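Long-range contacts in N-acetylgalactosaminyltransferase 7 (Homo sapiens, PDB 6IWR), which pairs a glycosyltransferase domain of the GT-A clan with a ricin-type beta-trefoil lectin domain in one chain: residues A[260-265]-A[335-340]; A[144-149]-A[250-255]; A[53-58]-A[443-448]; A[179-184]-A[231-236]; A[151-156]-A[240-245]. All coordinates share one frame; numbering follows the deposited sequence.

How the contacts relate
Read together, the five contacts illustrate how interaction chemistry follows position in a fold. Contacts 2 and 5 are buried, contacts 1 and 4 partly so, and contact 3 lies at the surface. Contacts 1, 4 and 5 all reach the central sheet, in which strands 179-186 and 149-155, of contacts 4 and 5, are neighbours; contact 5 is mostly apolar and runs toward the manganese ion, whereas contact 4 centres on a carboxylate beside a loop. Gln-235 in that loop also bonds to Thr-148 of contact 2 and Arg-336 of contact 1. Contact 1 depends on an arginine-glutamate pair, contact 2 on a buried tyrosine hydroxyl. The salt bridge of Lys-56 with Glu-337 ties contact 3 to contact 1.

Contact 1. Residues A[260-265]-A[335-340]; sequences KDRTIC and EREFFF
Thr-263 lies over one face of the Phe-338 ring, its CA 3.7 Å from the centroid of the Phe-338 ring and almost on the ring normal, a CH-pi contact made by the backbone. The methyl of the same threonine reaches farther out, with Thr-263 CG2 3.5 Å from Phe-338 CE1. The second flat group, the Arg-262 guanidinium, is engaged at its edge, where Glu-335 OE2 lies in its plane. That side-on grip uses two nitrogens, one for each oxygen: Arg-262 NE donates to Glu-335 OE2 over 2.8 Å in a nearly straight bond (166°), and Arg-262 NH1 donates to Glu-335 OE1 over 3.0 Å. The two planes are turned 51° apart, however, and NE meets its oxygen from above the carboxylate plane. Glu-335 CG stands anti to the backbone N (chi1 -161°) and the chain bends beyond it, which curls the carboxylate back over the start of the helix. There Glu-335 OE1 also accepts from Phe-338 N at 3.0 Å, so a single oxygen serves both the salt bridge and the helix cap. Arg-262 NH1 has a further anionic partner in Glu-341. The turn that presents Arg-262 is itself braced, since Asp-261 OD1 accepts from Thr-263 N and from Thr-263 OG1. The result is an N-capped helix, 336-342, entered directly from strand 332-335 and clasped by an arginine from a type I beta turn with an embedded Asx turn, which links helix 251-260 to strand 264-274 in the GT-A type domain.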
# COMPACT_ATOMS: atom_id res chain seq x y z
N LYS A 260 13.13 -4.88 44.46
CA LYS A 260 13.22 -6.13 45.22
C LYS A 260 14.39 -6.96 44.71
O LYS A 260 15.11 -7.58 45.50
CB LYS A 260 11.93 -6.98 45.17
CG LYS A 260 11.33 -7.29 46.59
CD LYS A 260 10.77 -8.74 46.97
CE LYS A 260 10.50 -8.91 48.58
NZ LYS A 260 9.17 -8.58 49.38
N ASP A 261 14.65 -6.91 43.41
CA ASP A 261 15.44 -7.94 42.73
C ASP A 261 16.09 -7.32 41.50
O ASP A 261 15.40 -7.06 40.51
CB ASP A 261 14.53 -9.11 42.36
CG ASP A 261 15.25 -10.21 41.60
OD1 ASP A 261 16.36 -10.01 41.07
OD2 ASP A 261 14.66 -11.30 41.51
N ARG A 262 17.41 -7.14 41.54
CA ARG A 262 18.13 -6.42 40.49
C ARG A 262 18.16 -7.14 39.15
O ARG A 262 18.54 -6.52 38.15
CB ARG A 262 19.55 -6.14 40.95
CG ARG A 262 20.27 -7.38 41.43
CD ARG A 262 21.63 -7.02 41.95
NE ARG A 262 22.29 -6.22 40.94
CZ ARG A 262 23.09 -6.72 40.01
NH1 ARG A 262 23.64 -5.92 39.09
NH2 ARG A 262 23.35 -8.03 40.01
N THR A 263 17.85 -8.45 39.11
CA THR A 263 17.82 -9.20 37.86
C THR A 263 16.44 -9.20 37.21
O THR A 263 16.22 -9.94 36.25
CB THR A 263 18.25 -10.66 38.07
OG1 THR A 263 17.32 -11.32 38.93
CG2 THR A 263 19.66 -10.76 38.64
N ILE A 264 15.51 -8.42 37.74
CA ILE A 264 14.23 -8.24 37.07
C ILE A 264 14.36 -7.06 36.13
O ILE A 264 14.96 -6.03 36.48
CB ILE A 264 13.10 -8.05 38.08
CG1 ILE A 264 13.05 -9.24 39.03
CG2 ILE A 264 11.75 -7.84 37.38
CD1 ILE A 264 11.92 -9.19 40.03
N CYS A 265 13.86 -7.22 34.92
CA CYS A 265 13.76 -6.13 33.96
C CYS A 265 12.29 -5.87 33.70
O CYS A 265 11.50 -6.80 33.51
CB CYS A 265 14.51 -6.48 32.67
SG CYS A 265 14.11 -5.48 31.27
N GLU A 335 18.08 -2.52 35.98
CA GLU A 335 19.14 -2.02 36.83
C GLU A 335 20.40 -1.85 35.99
O GLU A 335 20.73 -2.69 35.15
CB GLU A 335 19.37 -2.96 38.00
CG GLU A 335 20.09 -2.34 39.17
CD GLU A 335 21.32 -3.13 39.54
OE1 GLU A 335 22.13 -3.40 38.61
OE2 GLU A 335 21.47 -3.50 40.74
N ARG A 336 21.08 -0.73 36.15
CA ARG A 336 22.15 -0.38 35.24
C ARG A 336 23.33 -1.32 35.21
O ARG A 336 23.87 -1.61 34.17
CB ARG A 336 22.60 1.04 35.53
CG ARG A 336 23.49 1.61 34.45
CD ARG A 336 24.21 2.82 34.96
NE ARG A 336 25.11 3.36 33.98
CZ ARG A 336 26.41 3.21 34.03
NH1 ARG A 336 26.93 2.52 35.02
NH2 ARG A 336 27.18 3.72 33.10
N GLU A 337 23.75 -1.79 36.37
CA GLU A 337 24.83 -2.74 36.45
C GLU A 337 24.46 -4.05 35.79
O GLU A 337 25.27 -4.66 35.12
CB GLU A 337 25.19 -2.97 37.90
CG GLU A 337 26.60 -2.58 38.26
CD GLU A 337 27.07 -3.23 39.54
OE1 GLU A 337 26.33 -3.18 40.54
OE2 GLU A 337 28.19 -3.78 39.54
N PHE A 338 23.23 -4.48 36.00
CA PHE A 338 22.75 -5.73 35.45
C PHE A 338 22.72 -5.75 33.94
O PHE A 338 23.16 -6.70 33.33
CB PHE A 338 21.36 -6.00 35.99
CG PHE A 338 20.81 -7.32 35.58
CD1 PHE A 338 21.45 -8.48 35.92
CD2 PHE A 338 19.65 -7.39 34.86
CE1 PHE A 338 20.94 -9.69 35.54
CE2 PHE A 338 19.13 -8.60 34.49
CZ PHE A 338 19.78 -9.75 34.82
N PHE A 339 22.24 -4.68 33.33
CA PHE A 339 22.39 -4.49 31.90
C PHE A 339 23.86 -4.60 31.50
O PHE A 339 24.19 -5.27 30.51
CB PHE A 339 21.82 -3.14 31.50
CG PHE A 339 21.51 -3.04 30.05
CD1 PHE A 339 21.34 -4.18 29.31
CD2 PHE A 339 21.40 -1.80 29.44
CE1 PHE A 339 21.04 -4.10 27.97
CE2 PHE A 339 21.12 -1.71 28.10
CZ PHE A 339 20.93 -2.86 27.36
N PHE A 340 24.77 -3.97 32.25
CA PHE A 340 26.17 -4.16 31.90
C PHE A 340 26.61 -5.60 32.13
O PHE A 340 27.30 -6.18 31.27
CB PHE A 340 27.07 -3.17 32.64
CG PHE A 340 27.09 -1.83 32.00
CD1 PHE A 340 27.98 -1.54 30.97
CD2 PHE A 340 26.15 -0.87 32.36
CE1 PHE A 340 27.97 -0.31 30.34
CE2 PHE A 340 26.14 0.35 31.74
CZ PHE A 340 27.05 0.64 30.72

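Contact 2. Residues A[144-149]-A[250-255]; sequences ENLLTS and WYAPLV
Tyr-251 reaches across to Leu-147 and Ser-149, and the polar part of the contact is gathered at its hydroxyl. Tyr-251 OH donates to Leu-147 O over 2.7 Å, with a C=O...donor angle of 142° and the donor tilted from the carbonyl plane. In turn Ser-149 OG donates to Tyr-251 OH over 2.8 Å, so the hydroxyl gives one hydrogen bond and receives another. With CG anti to the backbone N (chi1 -173°), the phenol is carried across to the 144-149 segment, and Leu-147 O and Ser-149 CB both lie at the ring's edge, near its plane.

The apolar part flanks this pair of bonds. One methyl of Val-255, CG2, rests above a face of the Tyr-251 ring, offset toward its rim. The other is turned to the 144-149 segment, Val-255 CG1 lying 4.0 Å from Leu-147 CB. Farther along, the two branches of Leu-146 divide their work: CD1 approaches Ala-252 CB at 4.2 Å, while CD2 touches the backbone at Val-255 C, 4.0 Å away. Ala-256 and Ser-259, farther along helix 251-260, also touch Leu-146.

In chemical terms, a buried phenol is satisfied in both of its roles by partners two residues apart. Its bond to a main-chain carbonyl probably fixes the hydroxyl's rotation, and the relay from Ser-149 through Tyr-251 to Leu-147 O joins the helix to the beginning of strand 149-155.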
# COMPACT_ATOMS: atom_id res chain seq x y z
N GLU A 144 8.77 3.55 48.85
CA GLU A 144 9.49 4.85 48.80
C GLU A 144 10.97 4.68 48.77
O GLU A 144 11.71 5.60 48.59
CB GLU A 144 9.16 5.77 49.97
CG GLU A 144 7.74 6.26 50.05
CD GLU A 144 7.12 6.03 51.40
OE1 GLU A 144 7.59 5.17 52.14
OE2 GLU A 144 6.15 6.72 51.72
N ASN A 145 11.37 3.44 48.87
CA ASN A 145 12.70 2.96 49.08
C ASN A 145 13.30 2.60 47.72
O ASN A 145 14.27 1.88 47.63
CB ASN A 145 12.54 1.75 49.96
CG ASN A 145 13.82 1.23 50.47
OD1 ASN A 145 14.75 1.98 50.68
ND2 ASN A 145 13.87 -0.04 50.70
N LEU A 146 12.68 3.11 46.66
CA LEU A 146 12.98 2.78 45.29
C LEU A 146 14.32 3.24 44.78
O LEU A 146 14.89 4.18 45.30
CB LEU A 146 11.91 3.38 44.40
CG LEU A 146 10.45 3.09 44.73
CD1 LEU A 146 9.58 4.26 44.33
CD2 LEU A 146 10.02 1.82 44.03
N LEU A 147 14.81 2.56 43.76
CA LEU A 147 16.02 2.95 43.07
C LEU A 147 15.81 4.23 42.29
O LEU A 147 14.73 4.50 41.82
CB LEU A 147 16.41 1.86 42.07
CG LEU A 147 17.31 0.67 42.37
CD1 LEU A 147 17.83 0.63 43.78
CD2 LEU A 147 16.63 -0.63 42.02
N THR A 148 16.86 5.02 42.13
CA THR A 148 16.82 6.17 41.23
C THR A 148 16.95 5.72 39.77
O THR A 148 17.30 4.58 39.48
CB THR A 148 17.93 7.14 41.58
OG1 THR A 148 19.19 6.51 41.33
CG2 THR A 148 17.84 7.56 43.05
N SER A 149 16.69 6.63 38.83
CA SER A 149 16.77 6.24 37.42
C SER A 149 17.35 7.34 36.55
O SER A 149 17.09 8.54 36.74
CB SER A 149 15.39 5.84 36.86
OG SER A 149 14.90 4.68 37.50
N TRP A 250 3.64 6.33 36.83
CA TRP A 250 4.27 5.28 36.03
C TRP A 250 5.51 4.75 36.69
O TRP A 250 5.94 3.63 36.36
CB TRP A 250 4.66 5.77 34.64
CG TRP A 250 5.75 6.80 34.66
CD1 TRP A 250 5.65 8.09 35.11
CD2 TRP A 250 7.12 6.65 34.21
NE1 TRP A 250 6.85 8.75 34.96
CE2 TRP A 250 7.77 7.89 34.42
CE3 TRP A 250 7.85 5.59 33.63
CZ2 TRP A 250 9.11 8.11 34.08
CZ3 TRP A 250 9.20 5.81 33.30
CH2 TRP A 250 9.81 7.07 33.53
N TYR A 251 6.09 5.51 37.61
CA TYR A 251 7.45 5.25 38.06
C TYR A 251 7.50 4.16 39.13
O TYR A 251 8.30 3.23 39.03
CB TYR A 251 8.08 6.54 38.56
CG TYR A 251 9.53 6.36 38.88
CD1 TYR A 251 10.50 6.52 37.90
CD2 TYR A 251 9.96 5.97 40.17
CE1 TYR A 251 11.84 6.32 38.17
CE2 TYR A 251 11.30 5.77 40.45
CZ TYR A 251 12.24 5.94 39.45
OH TYR A 251 13.57 5.75 39.70
N ALA A 252 6.68 4.27 40.16
CA ALA A 252 6.77 3.32 41.27
C ALA A 252 6.44 1.90 40.83
O ALA A 252 7.24 0.99 41.07
CB ALA A 252 5.87 3.79 42.42
N PRO A 253 5.30 1.64 40.19
CA PRO A 253 5.06 0.30 39.64
C PRO A 253 6.21 -0.24 38.80
O PRO A 253 6.55 -1.43 38.89
CB PRO A 253 3.79 0.50 38.78
CG PRO A 253 3.36 1.94 38.99
CD PRO A 253 4.46 2.69 39.61
N LEU A 254 6.85 0.61 37.98
CA LEU A 254 7.87 0.13 37.06
C LEU A 254 9.18 -0.19 37.78
O LEU A 254 9.86 -1.16 37.45
CB LEU A 254 8.12 1.16 35.96
CG LEU A 254 9.05 0.77 34.82
CD1 LEU A 254 8.32 -0.06 33.80
CD2 LEU A 254 9.59 1.98 34.17
N VAL A 255 9.56 0.62 38.77
CA VAL A 255 10.83 0.38 39.44
C VAL A 255 10.71 -0.43 40.74
O VAL A 255 11.73 -0.84 41.31
CB VAL A 255 11.53 1.72 39.70
CG1 VAL A 255 12.88 1.50 40.33
CG2 VAL A 255 11.68 2.46 38.38

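Contact 3. Residues A[53-58]-A[443-448]; sequences LTFKPQ and EDHNCK
Leu-53 N donates to Asp-444 O over 3.1 Å at 158°, a main-chain bond that joins a point near the start of the modelled chain to the end of a helix. Beside it, Leu-53 lays its side chain along Asp-444, with Leu-53 CD1 3.8 Å from Asp-444 CB. The imidazole of His-445 meets the same leucine through its face: Leu-53 CB sits over one ring face, 3.7 Å from the centroid of the His-445 ring and only 6° off its normal, a clear CH-pi contact. Between the backbones, His-445 CA makes a CA-H...O contact of 3.5 Å with Leu-53 O. Phe-55 meets the same imidazole differently. The Phe-55 and His-445 planes are near parallel, 25° apart, yet slid so far that the rings barely overlap, with Phe-55 CE1 3.7 Å from His-445 ND1.

A Schellman motif with Asn-446 as its C-prime residue ends helix 436-444 here, and the next residue, Cys-447, is held by its disulfide to Cys-366, just past helix 355-365. The Phe-55 ring also packs edge-to-face with Phe-338 of helix 336-342, so the segment bridges the surface between helices 336-342 and 436-444.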
# COMPACT_ATOMS: atom_id res chain seq x y z
N LEU A 53 30.26 -18.26 36.48
CA LEU A 53 30.04 -16.82 36.57
C LEU A 53 28.62 -16.52 37.02
O LEU A 53 27.66 -17.09 36.50
CB LEU A 53 30.27 -16.12 35.23
CG LEU A 53 31.69 -15.81 34.73
CD1 LEU A 53 31.61 -14.84 33.56
CD2 LEU A 53 32.60 -15.27 35.85
N THR A 54 28.50 -15.59 37.96
CA THR A 54 27.23 -15.26 38.61
C THR A 54 27.02 -13.76 38.58
O THR A 54 27.98 -12.99 38.60
CB THR A 54 27.20 -15.73 40.06
OG1 THR A 54 28.55 -15.84 40.53
CG2 THR A 54 26.49 -17.06 40.18
N PHE A 55 25.76 -13.34 38.59
CA PHE A 55 25.49 -11.91 38.71
C PHE A 55 25.64 -11.48 40.16
O PHE A 55 25.48 -12.27 41.08
CB PHE A 55 24.10 -11.57 38.18
CG PHE A 55 23.91 -11.95 36.76
CD1 PHE A 55 24.73 -11.42 35.79
CD2 PHE A 55 22.96 -12.87 36.40
CE1 PHE A 55 24.59 -11.79 34.46
CE2 PHE A 55 22.80 -13.23 35.08
CZ PHE A 55 23.62 -12.69 34.11
N LYS A 56 25.98 -10.20 40.34
CA LYS A 56 26.25 -9.69 41.68
C LYS A 56 24.98 -9.79 42.52
O LYS A 56 23.87 -9.65 42.00
CB LYS A 56 26.77 -8.24 41.59
CG LYS A 56 28.14 -8.10 40.94
CD LYS A 56 28.58 -6.67 40.87
CE LYS A 56 29.96 -6.52 40.24
NZ LYS A 56 30.47 -5.09 40.11
N PRO A 57 25.08 -10.08 43.81
CA PRO A 57 23.88 -10.39 44.60
C PRO A 57 23.09 -9.14 44.97
O PRO A 57 23.61 -8.02 44.96
CB PRO A 57 24.44 -11.06 45.86
CG PRO A 57 25.79 -10.35 46.01
CD PRO A 57 26.31 -10.29 44.60
N GLN A 58 21.82 -9.35 45.31
CA GLN A 58 21.01 -8.24 45.81
C GLN A 58 21.52 -7.77 47.17
O GLN A 58 21.65 -8.55 48.11
CB GLN A 58 19.54 -8.65 45.92
CG GLN A 58 18.62 -7.55 46.43
CD GLN A 58 18.22 -6.58 45.35
OE1 GLN A 58 18.05 -5.38 45.59
NE2 GLN A 58 18.05 -7.10 44.14
N GLU A 443 27.88 -19.75 27.98
CA GLU A 443 28.48 -20.89 28.68
C GLU A 443 29.07 -20.48 30.02
O GLU A 443 28.90 -21.19 31.01
CB GLU A 443 29.54 -21.54 27.80
CG GLU A 443 29.00 -22.72 27.01
CD GLU A 443 29.94 -23.21 25.92
OE1 GLU A 443 30.73 -22.38 25.40
OE2 GLU A 443 29.87 -24.42 25.59
N ASP A 444 29.78 -19.35 30.09
CA ASP A 444 30.42 -18.99 31.34
C ASP A 444 29.40 -18.77 32.45
O ASP A 444 29.64 -19.16 33.60
CB ASP A 444 31.29 -17.74 31.16
CG ASP A 444 32.59 -18.04 30.42
OD1 ASP A 444 32.92 -19.23 30.26
OD2 ASP A 444 33.26 -17.08 29.98
N HIS A 445 28.26 -18.17 32.12
CA HIS A 445 27.19 -17.91 33.08
C HIS A 445 26.21 -19.07 33.24
O HIS A 445 25.20 -18.92 33.93
CB HIS A 445 26.42 -16.65 32.69
CG HIS A 445 27.21 -15.39 32.86
ND1 HIS A 445 27.06 -14.56 33.96
CD2 HIS A 445 28.15 -14.81 32.08
CE1 HIS A 445 27.87 -13.53 33.84
NE2 HIS A 445 28.55 -13.66 32.71
N ASN A 446 26.47 -20.21 32.61
CA ASN A 446 25.69 -21.42 32.84
C ASN A 446 24.23 -21.21 32.51
O ASN A 446 23.34 -21.74 33.18
CB ASN A 446 25.87 -21.89 34.28
CG ASN A 446 26.64 -23.16 34.37
OD1 ASN A 446 27.80 -23.19 34.87
ND2 ASN A 446 26.02 -24.25 33.89
N CYS A 447 23.97 -20.41 31.46
CA CYS A 447 22.60 -20.03 31.12
C CYS A 447 21.81 -21.27 30.69
O CYS A 447 22.35 -22.21 30.09
CB CYS A 447 22.57 -18.96 30.01
SG CYS A 447 23.42 -17.39 30.48
N LYS A 448 20.53 -21.24 31.01
CA LYS A 448 19.63 -22.34 30.73
C LYS A 448 19.35 -22.47 29.23
O LYS A 448 19.60 -21.57 28.42
CB LYS A 448 18.32 -22.15 31.48
CG LYS A 448 18.52 -22.05 32.96
CD LYS A 448 17.23 -22.33 33.70
CE LYS A 448 17.00 -21.27 34.78
NZ LYS A 448 16.33 -21.89 35.95

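Contact 4. Residues A[179-184]-A[231-236]; sequences LAEIVL and AKLGQV
Glu-181 and Leu-233 cross at about a right angle, the acid running out from its strand and the leucine lying over the carboxylate end, with Leu-233 CB 3.7 Å from Glu-181 CD. The glutamate takes the first torsion that places CG between the backbone N and the carbonyl carbon (chi1 68°), then extends fully, which delivers its carboxylate to the backbone of the facing loop. There Leu-233 N donates to Glu-181 OE2 over 3.1 Å in a bond that is straight at the hydrogen (164°) but comes from well above the carboxylate plane. The other oxygen is tied to the loop through a water, which donates to Glu-181 OE1 at 2.8 Å and accepts from Lys-232 N at 3.2 Å.

On each side of the acid, small apolar groups meet. Val-183 CG2, the branch beside the valine's own backbone N, touches Ala-231 CB at 3.6 Å. Toward the beginning of the strand, Ala-180 CB approaches Leu-233 CB at 3.9 Å and Gly-234 CA at 3.8 Å.

Both carboxylate oxygens have further partners, Lys-210 for OE1 and Ser-150 OG for OE2. Such a set of donors would probably favour the ionised form of Glu-181. One side chain from strand 179-186 thus contacts the loop that leads from helix 219-230 into strand 236-240, with one loop amide bonded directly to the carboxylate and a second linked through water.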
# COMPACT_ATOMS: atom_id res chain seq x y z
N LEU A 179 14.41 10.89 39.92
CA LEU A 179 14.85 11.22 38.57
C LEU A 179 16.26 11.77 38.65
O LEU A 179 16.47 12.95 38.94
CB LEU A 179 13.91 12.23 37.95
CG LEU A 179 13.65 12.03 36.46
CD1 LEU A 179 13.55 13.37 35.77
CD2 LEU A 179 14.68 11.15 35.80
N ALA A 180 17.25 10.93 38.35
CA ALA A 180 18.63 11.34 38.51
C ALA A 180 19.11 12.26 37.39
O ALA A 180 20.00 13.09 37.61
CB ALA A 180 19.54 10.11 38.58
N GLU A 181 18.54 12.13 36.18
CA GLU A 181 18.97 12.83 34.97
C GLU A 181 18.14 12.30 33.81
O GLU A 181 17.66 11.16 33.84
CB GLU A 181 20.47 12.62 34.68
CG GLU A 181 20.79 11.18 34.28
CD GLU A 181 22.27 10.91 33.99
OE1 GLU A 181 23.02 11.90 33.75
OE2 GLU A 181 22.66 9.71 34.01
N ILE A 182 17.97 13.13 32.79
CA ILE A 182 17.37 12.71 31.53
C ILE A 182 18.44 12.90 30.47
O ILE A 182 18.84 14.03 30.17
CB ILE A 182 16.10 13.51 31.19
CG1 ILE A 182 15.01 13.29 32.26
CG2 ILE A 182 15.62 13.11 29.79
CD1 ILE A 182 13.75 14.17 32.09
N VAL A 183 18.92 11.79 29.92
CA VAL A 183 20.01 11.80 28.94
C VAL A 183 19.41 11.63 27.55
O VAL A 183 18.87 10.57 27.23
CB VAL A 183 21.02 10.69 29.25
CG1 VAL A 183 21.99 10.51 28.06
CG2 VAL A 183 21.77 10.99 30.52
N LEU A 184 19.48 12.67 26.73
CA LEU A 184 19.07 12.55 25.34
C LEU A 184 20.30 12.16 24.53
O LEU A 184 21.37 12.74 24.71
CB LEU A 184 18.47 13.85 24.80
CG LEU A 184 17.45 14.61 25.65
CD1 LEU A 184 17.16 15.97 25.01
CD2 LEU A 184 16.13 13.84 25.90
N ALA A 231 24.98 7.61 30.54
CA ALA A 231 23.95 7.92 31.53
C ALA A 231 24.36 7.18 32.79
O ALA A 231 24.03 6.02 32.98
CB ALA A 231 22.57 7.52 31.07
N LYS A 232 25.10 7.87 33.65
CA LYS A 232 25.86 7.23 34.71
C LYS A 232 25.27 7.42 36.10
O LYS A 232 25.64 6.67 37.01
CB LYS A 232 27.29 7.75 34.72
CG LYS A 232 28.01 7.61 33.43
CD LYS A 232 29.12 8.61 33.41
CE LYS A 232 30.27 8.14 32.58
NZ LYS A 232 31.50 8.37 33.40
N LEU A 233 24.37 8.40 36.27
CA LEU A 233 23.91 8.83 37.59
C LEU A 233 22.86 7.91 38.21
O LEU A 233 22.78 7.79 39.43
CB LEU A 233 23.33 10.22 37.50
CG LEU A 233 24.23 11.43 37.55
CD1 LEU A 233 25.64 11.10 37.17
CD2 LEU A 233 23.64 12.48 36.63
N GLY A 234 21.98 7.31 37.41
CA GLY A 234 20.86 6.61 37.99
C GLY A 234 21.17 5.16 38.33
O GLY A 234 22.04 4.48 37.78
N GLN A 235 20.44 4.64 39.29
CA GLN A 235 20.62 3.24 39.58
C GLN A 235 19.98 2.35 38.52
O GLN A 235 20.54 1.30 38.18
CB GLN A 235 20.06 2.93 40.97
CG GLN A 235 20.77 3.71 42.06
CD GLN A 235 20.07 3.60 43.40
OE1 GLN A 235 18.86 3.83 43.50
NE2 GLN A 235 20.83 3.24 44.45
N VAL A 236 18.82 2.73 37.95
CA VAL A 236 18.27 1.95 36.86
C VAL A 236 18.20 2.82 35.62
O VAL A 236 18.00 4.03 35.70
CB VAL A 236 16.90 1.30 37.17
CG1 VAL A 236 16.65 1.20 38.67
CG2 VAL A 236 15.76 1.95 36.42
O HOH W 1 25.60 11.04 33.22

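Contact 5. Residues A[151-156]-A[240-245]; sequences VVIVFH and LDAHCE
Ile-153 carries its CG1 branch beside the backbone N (chi1 -59°), leaving CG2 anti to that nitrogen, and this division sends its two branches to different partners across the contact. CG2 meets Ala-242, with Ile-153 CG2 3.6 Å from Ala-242 CB. The CG1 branch meets Leu-240, the two side chains crossing at a slant, with Ile-153 CG1 4.0 Å from Leu-240 CB. Phe-155, whose CG stands between its backbone N and carbonyl carbon (chi1 72°), swings its ring away from this partner and toward Leu-163 of helix 160-173, so that the methylene makes the contact: Phe-155 CB is 3.6 Å from Ala-242 CB. The alanine methyl is thus shared between two alternate residues of the same strand.

On the backbone, Leu-240 N donates to Val-152 O over 3.1 Å. Past this bond, Ile-153 CA makes a CA-H...O contact of 3.4 Å with Leu-240 O (158°).

The residues that follow include a metal-site residue. Asp-241, Ala-242 and His-243 match the Asp-X-His signature of GT-A enzymes of this family; the nearest side-chain atom of Asp-241 is about 3 Å from the bound manganese ion, and Asp-241 OD2 is also hydrogen-bonded to His-380 NE2. Ala-242 touches Ile-153 and Phe-155 through its methyl, while the CB atoms of Asp-241 and His-243 are directed away from the strand. Apolar contacts of Ala-242 thus adjoin the carboxylate near the metal, and probably help to position it.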
# COMPACT_ATOMS: atom_id res chain seq x y z
N VAL A 151 16.61 8.28 32.81
CA VAL A 151 15.85 7.97 31.61
C VAL A 151 16.67 8.41 30.40
O VAL A 151 17.18 9.54 30.36
CB VAL A 151 14.43 8.60 31.61
CG1 VAL A 151 13.79 8.64 32.99
CG2 VAL A 151 14.38 9.97 30.95
N VAL A 152 16.86 7.50 29.45
CA VAL A 152 17.61 7.81 28.24
C VAL A 152 16.64 7.76 27.07
O VAL A 152 15.83 6.83 26.96
CB VAL A 152 18.81 6.87 28.04
CG1 VAL A 152 19.28 6.29 29.38
CG2 VAL A 152 18.47 5.82 27.13
N ILE A 153 16.69 8.80 26.25
CA ILE A 153 15.87 8.95 25.05
C ILE A 153 16.85 9.08 23.90
O ILE A 153 17.60 10.06 23.82
CB ILE A 153 14.95 10.17 25.13
CG1 ILE A 153 14.02 10.09 26.32
CG2 ILE A 153 14.12 10.31 23.84
CD1 ILE A 153 13.39 11.39 26.61
N VAL A 154 16.85 8.09 23.02
CA VAL A 154 17.61 8.15 21.79
C VAL A 154 16.73 8.79 20.73
O VAL A 154 15.57 8.41 20.57
CB VAL A 154 18.07 6.74 21.38
CG1 VAL A 154 18.71 6.76 19.99
CG2 VAL A 154 19.00 6.16 22.44
N PHE A 155 17.24 9.78 20.03
CA PHE A 155 16.44 10.40 18.99
C PHE A 155 17.26 10.60 17.73
O PHE A 155 18.50 10.67 17.77
CB PHE A 155 15.81 11.72 19.47
CG PHE A 155 16.79 12.84 19.61
CD1 PHE A 155 17.05 13.69 18.54
CD2 PHE A 155 17.41 13.08 20.82
CE1 PHE A 155 17.93 14.74 18.66
CE2 PHE A 155 18.31 14.14 20.96
CZ PHE A 155 18.58 14.96 19.87
N HIS A 156 16.55 10.66 16.61
CA HIS A 156 17.13 11.00 15.31
C HIS A 156 16.11 11.85 14.57
O HIS A 156 15.04 11.34 14.21
CB HIS A 156 17.51 9.75 14.52
CG HIS A 156 17.95 10.02 13.11
ND1 HIS A 156 19.24 10.37 12.78
CD2 HIS A 156 17.26 10.00 11.94
CE1 HIS A 156 19.32 10.57 11.48
NE2 HIS A 156 18.14 10.34 10.95
N LEU A 240 13.20 5.14 26.71
CA LEU A 240 11.97 5.75 26.21
C LEU A 240 12.18 6.22 24.78
O LEU A 240 13.18 6.88 24.49
CB LEU A 240 11.58 6.96 27.08
CG LEU A 240 10.38 6.88 28.03
CD1 LEU A 240 10.11 5.47 28.42
CD2 LEU A 240 10.64 7.72 29.26
N ASP A 241 11.23 5.89 23.89
CA ASP A 241 11.19 6.44 22.52
C ASP A 241 11.17 7.97 22.61
O ASP A 241 10.79 8.56 23.62
CB ASP A 241 9.95 5.93 21.73
CG ASP A 241 10.28 4.86 20.63
OD1 ASP A 241 11.18 4.04 20.93
OD2 ASP A 241 9.63 4.81 19.50
N ALA A 242 11.59 8.64 21.53
CA ALA A 242 11.53 10.09 21.57
C ALA A 242 10.13 10.65 21.28
O ALA A 242 9.98 11.87 21.13
CB ALA A 242 12.56 10.69 20.61
N HIS A 243 9.11 9.80 21.22
CA HIS A 243 7.74 10.22 20.97
C HIS A 243 6.82 9.47 21.94
O HIS A 243 5.95 8.68 21.55
CB HIS A 243 7.36 9.99 19.50
CG HIS A 243 8.05 8.81 18.88
ND1 HIS A 243 9.11 8.94 18.00
CD2 HIS A 243 7.87 7.47 19.04
CE1 HIS A 243 9.53 7.74 17.64
NE2 HIS A 243 8.80 6.83 18.26
N CYS A 244 7.00 9.73 23.24
CA CYS A 244 6.25 9.08 24.30
C CYS A 244 5.63 10.10 25.25
O CYS A 244 6.12 11.22 25.40
CB CYS A 244 7.15 8.12 25.10
SG CYS A 244 7.78 6.80 24.09
N GLU A 245 4.55 9.67 25.91
CA GLU A 245 3.92 10.43 26.99
C GLU A 245 3.62 9.47 28.13
O GLU A 245 2.76 8.59 28.02
CB GLU A 245 2.65 11.15 26.53
CG GLU A 245 2.92 12.34 25.64
CD GLU A 245 1.65 13.03 25.15
OE1 GLU A 245 0.91 13.58 25.99
OE2 GLU A 245 1.38 13.00 23.93